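Local coordinates for protein inactive glucansucrase (Lactobacillus reuteri, PDB 5JBD) that is an inactive member of the glucansucrase family, glycoside hydrolase family 70, built around a TIM-type barrel and carrying a bound calcium ion, at residues D245-N257 with L815-P829. Numbering follows the deposited sequence.
Sequences DNSNPVVQAENLN and LFTTKAISTGVAPDP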
loop_
_atom_site.group_PDB
_atom_site.type_symbol
_atom_site.label_atom_id
_atom_site.label_comp_id
_atom_site.label_asym_id
_atom_site.label_seq_id
_atom_site.Cartn_x
_atom_site.Cartn_y
_atom_site.Cartn_z
ATOM N N ASP A 245 14.144 -3.356 -6.413
ATOM C CA ASP A 245 15.117 -2.458 -7.037
ATOM C C ASP A 245 14.655 -2.040 -8.446
ATOM O O ASP A 245 15.043 -2.636 -9.452
ATOM C CB ASP A 245 16.514 -3.054 -7.092
ATOM C CG ASP A 245 17.524 -2.105 -7.715
ATOM O OD1 ASP A 245 17.213 -0.894 -7.870
ATOM O OD2 ASP A 245 18.643 -2.548 -8.037
ATOM N N ASN A 246 13.870 -0.969 -8.489
ATOM C CA ASN A 246 13.365 -0.421 -9.755
ATOM C C ASN A 246 14.398 0.405 -10.556
ATOM O O ASN A 246 14.056 0.953 -11.604
ATOM C CB ASN A 246 12.057 0.358 -9.507
ATOM C CG ASN A 246 10.858 -0.572 -9.266
ATOM O OD1 ASN A 246 10.402 -1.258 -10.191
ATOM N ND2 ASN A 246 10.342 -0.597 -8.049
ATOM N N SER A 247 15.647 0.478 -10.088
ATOM C CA SER A 247 16.776 0.981 -10.904
ATOM C C SER A 247 17.448 -0.135 -11.732
ATOM O O SER A 247 18.244 0.160 -12.622
ATOM C CB SER A 247 17.829 1.635 -10.024
ATOM O OG SER A 247 18.582 0.667 -9.303
ATOM N N ASN A 248 17.160 -1.404 -11.433
ATOM C CA ASN A 248 17.795 -2.518 -12.163
ATOM C C ASN A 248 17.167 -2.632 -13.559
ATOM O O ASN A 248 15.957 -2.823 -13.655
ATOM C CB ASN A 248 17.639 -3.826 -11.375
ATOM C CG ASN A 248 18.357 -4.998 -12.030
ATOM O OD1 ASN A 248 18.139 -5.284 -13.209
ATOM N ND2 ASN A 248 19.225 -5.675 -11.274
ATOM N N PRO A 249 17.977 -2.532 -14.641
ATOM C CA PRO A 249 17.402 -2.612 -16.000
ATOM C C PRO A 249 16.581 -3.864 -16.311
ATOM O O PRO A 249 15.624 -3.784 -17.087
ATOM C CB PRO A 249 18.631 -2.534 -16.921
ATOM C CG PRO A 249 19.660 -1.845 -16.112
ATOM C CD PRO A 249 19.423 -2.286 -14.689
ATOM N N VAL A 250 16.929 -4.998 -15.701
ATOM C CA VAL A 250 16.142 -6.241 -15.853
ATOM C C VAL A 250 14.774 -6.109 -15.173
ATOM O O VAL A 250 13.751 -6.535 -15.727
ATOM C CB VAL A 250 16.915 -7.502 -15.360
ATOM C CG1 VAL A 250 16.047 -8.752 -15.474
ATOM C CG2 VAL A 250 18.210 -7.697 -16.156
ATOM N N VAL A 251 14.749 -5.509 -13.987
ATOM C CA VAL A 251 13.495 -5.232 -13.296
ATOM C C VAL A 251 12.644 -4.249 -14.119
ATOM O O VAL A 251 11.413 -4.406 -14.218
ATOM C CB VAL A 251 13.734 -4.709 -11.862
ATOM C CG1 VAL A 251 12.417 -4.310 -11.189
ATOM C CG2 VAL A 251 14.421 -5.784 -11.031
ATOM N N GLN A 252 13.289 -3.258 -14.727
ATOM C CA GLN A 252 12.553 -2.251 -15.513
ATOM C C GLN A 252 11.866 -2.914 -16.704
ATOM O O GLN A 252 10.709 -2.606 -16.990
ATOM C CB GLN A 252 13.468 -1.109 -15.951
ATOM C CG GLN A 252 13.927 -0.255 -14.778
ATOM C CD GLN A 252 14.809 0.911 -15.176
ATOM O OE1 GLN A 252 15.210 1.059 -16.333
ATOM N NE2 GLN A 252 15.110 1.762 -14.205
ATOM N N ALA A 253 12.560 -3.858 -17.363
ATOM C CA ALA A 253 11.944 -4.636 -18.434
ATOM C C ALA A 253 10.795 -5.505 -17.910
ATOM O O ALA A 253 9.743 -5.586 -18.546
ATOM C CB ALA A 253 12.987 -5.485 -19.158
ATOM N N GLU A 254 10.971 -6.131 -16.748
ATOM C CA GLU A 254 9.885 -6.920 -16.134
ATOM C C GLU A 254 8.621 -6.094 -15.809
ATOM O O GLU A 254 7.500 -6.597 -15.960
ATOM C CB GLU A 254 10.394 -7.716 -14.905
ATOM C CG GLU A 254 9.337 -8.412 -14.033
ATOM C CD GLU A 254 8.420 -9.383 -14.770
ATOM O OE1 GLU A 254 8.743 -9.820 -15.898
ATOM O OE2 GLU A 254 7.352 -9.717 -14.199
ATOM N N ASN A 255 8.780 -4.839 -15.397
ATOM C CA ASN A 255 7.605 -3.963 -15.165
ATOM C C ASN A 255 6.805 -3.742 -16.455
ATOM O O ASN A 255 5.562 -3.769 -16.430
ATOM C CB ASN A 255 8.013 -2.610 -14.566
ATOM C CG ASN A 255 8.564 -2.733 -13.161
ATOM O OD1 ASN A 255 8.178 -3.628 -12.388
ATOM N ND2 ASN A 255 9.473 -1.829 -12.818
ATOM N N LEU A 256 7.524 -3.560 -17.569
ATOM C CA LEU A 256 6.904 -3.423 -18.885
ATOM C C LEU A 256 6.122 -4.677 -19.249
ATOM O O LEU A 256 4.985 -4.573 -19.718
ATOM C CB LEU A 256 7.945 -3.097 -19.964
ATOM C CG LEU A 256 8.645 -1.753 -19.816
ATOM C CD1 LEU A 256 9.772 -1.618 -20.819
ATOM C CD2 LEU A 256 7.661 -0.611 -19.983
ATOM N N ASN A 257 6.723 -5.843 -19.013
ATOM C CA ASN A 257 6.043 -7.141 -19.153
ATOM C C ASN A 257 4.746 -7.193 -18.352
ATOM O O ASN A 257 3.704 -7.594 -18.866
ATOM C CB ASN A 257 6.963 -8.282 -18.695
ATOM C CG ASN A 257 6.484 -9.634 -19.168
ATOM O OD1 ASN A 257 6.753 -10.028 -20.304
ATOM N ND2 ASN A 257 5.769 -10.352 -18.308
ATOM N N LEU A 815 11.470 0.646 -26.643
ATOM C CA LEU A 815 11.402 0.318 -25.221
ATOM C C LEU A 815 12.748 -0.104 -24.648
ATOM O O LEU A 815 13.032 0.165 -23.475
ATOM C CB LEU A 815 10.374 -0.801 -24.962
ATOM C CG LEU A 815 8.900 -0.450 -25.184
ATOM C CD1 LEU A 815 8.028 -1.673 -24.963
ATOM C CD2 LEU A 815 8.476 0.689 -24.280
ATOM N N PHE A 816 13.548 -0.798 -25.463
ATOM C CA PHE A 816 14.803 -1.390 -25.024
ATOM C C PHE A 816 16.039 -0.729 -25.640
ATOM O O PHE A 816 17.153 -1.259 -25.518
ATOM C CB PHE A 816 14.742 -2.911 -25.277
ATOM C CG PHE A 816 13.484 -3.537 -24.718
ATOM C CD1 PHE A 816 13.305 -3.644 -23.350
ATOM C CD2 PHE A 816 12.455 -3.948 -25.555
ATOM C CE1 PHE A 816 12.137 -4.170 -22.822
ATOM C CE2 PHE A 816 11.287 -4.486 -25.031
ATOM C CZ PHE A 816 11.130 -4.599 -23.662
ATOM N N THR A 817 15.851 0.435 -26.269
ATOM C CA THR A 817 16.984 1.308 -26.643
ATOM C C THR A 817 16.957 2.694 -25.975
ATOM O O THR A 817 17.979 3.354 -25.921
ATOM C CB THR A 817 17.099 1.475 -28.172
ATOM O OG1 THR A 817 15.890 2.024 -28.697
ATOM C CG2 THR A 817 17.378 0.132 -28.835
ATOM N N THR A 818 15.807 3.132 -25.467
ATOM C CA THR A 818 15.718 4.409 -24.758
ATOM C C THR A 818 16.459 4.318 -23.439
ATOM O O THR A 818 16.129 3.476 -22.596
ATOM C CB THR A 818 14.266 4.769 -24.499
ATOM O OG1 THR A 818 13.606 4.894 -25.760
ATOM C CG2 THR A 818 14.139 6.093 -23.691
ATOM N N LYS A 819 17.454 5.184 -23.257
ATOM C CA LYS A 819 18.278 5.149 -22.049
ATOM C C LYS A 819 17.545 5.816 -20.896
ATOM O O LYS A 819 17.154 6.969 -20.997
ATOM C CB LYS A 819 19.619 5.822 -22.294
ATOM C CG LYS A 819 20.479 5.065 -23.297
ATOM C CD LYS A 819 21.823 5.737 -23.499
ATOM C CE LYS A 819 22.804 4.836 -24.243
ATOM N NZ LYS A 819 22.778 5.110 -25.702
ATOM N N ALA A 820 17.343 5.077 -19.815
ATOM C CA ALA A 820 16.712 5.608 -18.598
ATOM C C ALA A 820 17.561 6.706 -17.941
ATOM O O ALA A 820 18.788 6.687 -18.004
ATOM C CB ALA A 820 16.461 4.476 -17.610
ATOM N N ILE A 821 16.888 7.666 -17.317
ATOM C CA ILE A 821 17.560 8.822 -16.686
ATOM C C ILE A 821 18.460 8.385 -15.535
ATOM O O ILE A 821 19.615 8.752 -15.487
ATOM C CB ILE A 821 16.533 9.889 -16.180
ATOM C CG1 ILE A 821 15.776 10.490 -17.386
ATOM C CG2 ILE A 821 17.228 10.990 -15.375
ATOM C CD1 ILE A 821 14.741 11.585 -17.121
ATOM N N SER A 822 17.922 7.614 -14.598
ATOM C CA SER A 822 18.662 7.308 -13.374
ATOM C C SER A 822 19.925 6.485 -13.647
ATOM O O SER A 822 20.946 6.725 -13.010
ATOM C CB SER A 822 17.777 6.628 -12.323
ATOM O OG SER A 822 17.603 5.238 -12.554
ATOM N N THR A 823 19.864 5.574 -14.621
ATOM C CA THR A 823 20.991 4.646 -14.927
ATOM C C THR A 823 21.818 4.974 -16.156
ATOM O O THR A 823 22.972 4.547 -16.244
ATOM C CB THR A 823 20.479 3.223 -15.159
ATOM O OG1 THR A 823 19.532 3.225 -16.242
ATOM C CG2 THR A 823 19.837 2.691 -13.909
ATOM N N GLY A 824 21.226 5.691 -17.113
ATOM C CA GLY A 824 21.844 5.901 -18.419
ATOM C C GLY A 824 21.874 4.671 -19.323
ATOM O O GLY A 824 22.566 4.700 -20.337
ATOM N N VAL A 825 21.116 3.615 -18.988
ATOM C CA VAL A 825 20.990 2.430 -19.851
ATOM C C VAL A 825 19.525 2.061 -20.063
ATOM O O VAL A 825 18.649 2.482 -19.295
ATOM C CB VAL A 825 21.778 1.207 -19.317
ATOM C CG1 VAL A 825 23.267 1.523 -19.235
ATOM C CG2 VAL A 825 21.262 0.747 -17.966
ATOM N N ALA A 826 19.266 1.303 -21.133
ATOM C CA ALA A 826 17.902 0.902 -21.474
ATOM C C ALA A 826 17.462 -0.289 -20.631
ATOM O O ALA A 826 18.304 -1.062 -20.162
ATOM C CB ALA A 826 17.784 0.565 -22.948
ATOM N N PRO A 827 16.138 -0.449 -20.435
ATOM C CA PRO A 827 15.645 -1.719 -19.884
ATOM C C PRO A 827 16.195 -2.916 -20.691
ATOM O O PRO A 827 16.404 -2.805 -21.911
ATOM C CB PRO A 827 14.127 -1.613 -20.018
ATOM C CG PRO A 827 13.840 -0.146 -20.087
ATOM C CD PRO A 827 15.044 0.488 -20.738
ATOM N N ASP A 828 16.461 -4.007 -19.986
ATOM C CA ASP A 828 17.214 -5.156 -20.503
ATOM C C ASP A 828 16.263 -6.346 -20.599
ATOM O O ASP A 828 15.975 -6.988 -19.588
ATOM C CB ASP A 828 18.374 -5.472 -19.555
ATOM C CG ASP A 828 19.257 -6.624 -20.042
ATOM O OD1 ASP A 828 19.000 -7.228 -21.114
ATOM O OD2 ASP A 828 20.206 -6.935 -19.308
ATOM N N PRO A 829 15.757 -6.631 -21.807
ATOM C CA PRO A 829 14.826 -7.735 -21.968
ATOM C C PRO A 829 15.518 -9.106 -22.147
ATOM O O PRO A 829 14.818 -10.105 -22.361
ATOM C CB PRO A 829 14.089 -7.344 -23.241
ATOM C CG PRO A 829 15.161 -6.724 -24.072
ATOM C CD PRO A 829 16.099 -6.037 -23.111
#
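Asp828 and Pro249 form the one hydrogen bond between 245-257 and 815-829. Asp828 N donates to Pro249 O at 3.0 Å and nearly straight (169° at the hydrogen). It comes from above the carbonyl plane. Ala253 N, the usual helical donor, reaches Pro249 O from the opposite face, so the first turn of the helix keeps its own bond while the loop adds a second. Pro827 CA adds a CA-H...O contact to the same oxygen.

The van der Waals contacts follow the helix. Before it, Thr823 CG2 lies 3.3 Å from Ser247 O. At its start, Pro249 CG is 3.6 Å from Val825 CG2. Asp828 CG is anti to the backbone N (chi1 -178°), which lays the side chain alongside Val250, with OD2 3.8 Å from Val250 CG2; OD1 hydrogen-bonds Thr830 OG1. One turn on, the Ala253 CB methyl sits 3.4 Å from the backbone oxygen Asp828 O and has Pro827 CB as an apolar partner. Leu256 CG is anti to its carbonyl carbon (chi1 -65°), and CD1 reaches Phe816 CE1 at 4.0 Å. Leu815 CB and Pro829 CB cover opposite faces of the Phe816 ring, both offset toward its rim.

Polar side chains bond at the helix start. Asn248 is the N-cap: its OD1 accepts from Val250 N in the carbonyl plane, and weakly from Val251 N. Gln252 NE2 donates back to Asn246 O at 2.9 Å, almost in its own amide plane. Gln252 OE1 touches Ala820 CB at 3.9 Å and is hydrogen-bonded to Gln295 NE2 of helix 291-304. The loop has its own ST turn, Val825 N to Thr823 OG1.

Strand 242-244 leads through an Asx turn at Asp245 into capped helix 249-263, and the 815-829 loop leads toward strand 841-845. These strands are antiparallel neighbours. The helix in turn precedes strand 279-282 of the family's eight-stranded parallel barrel.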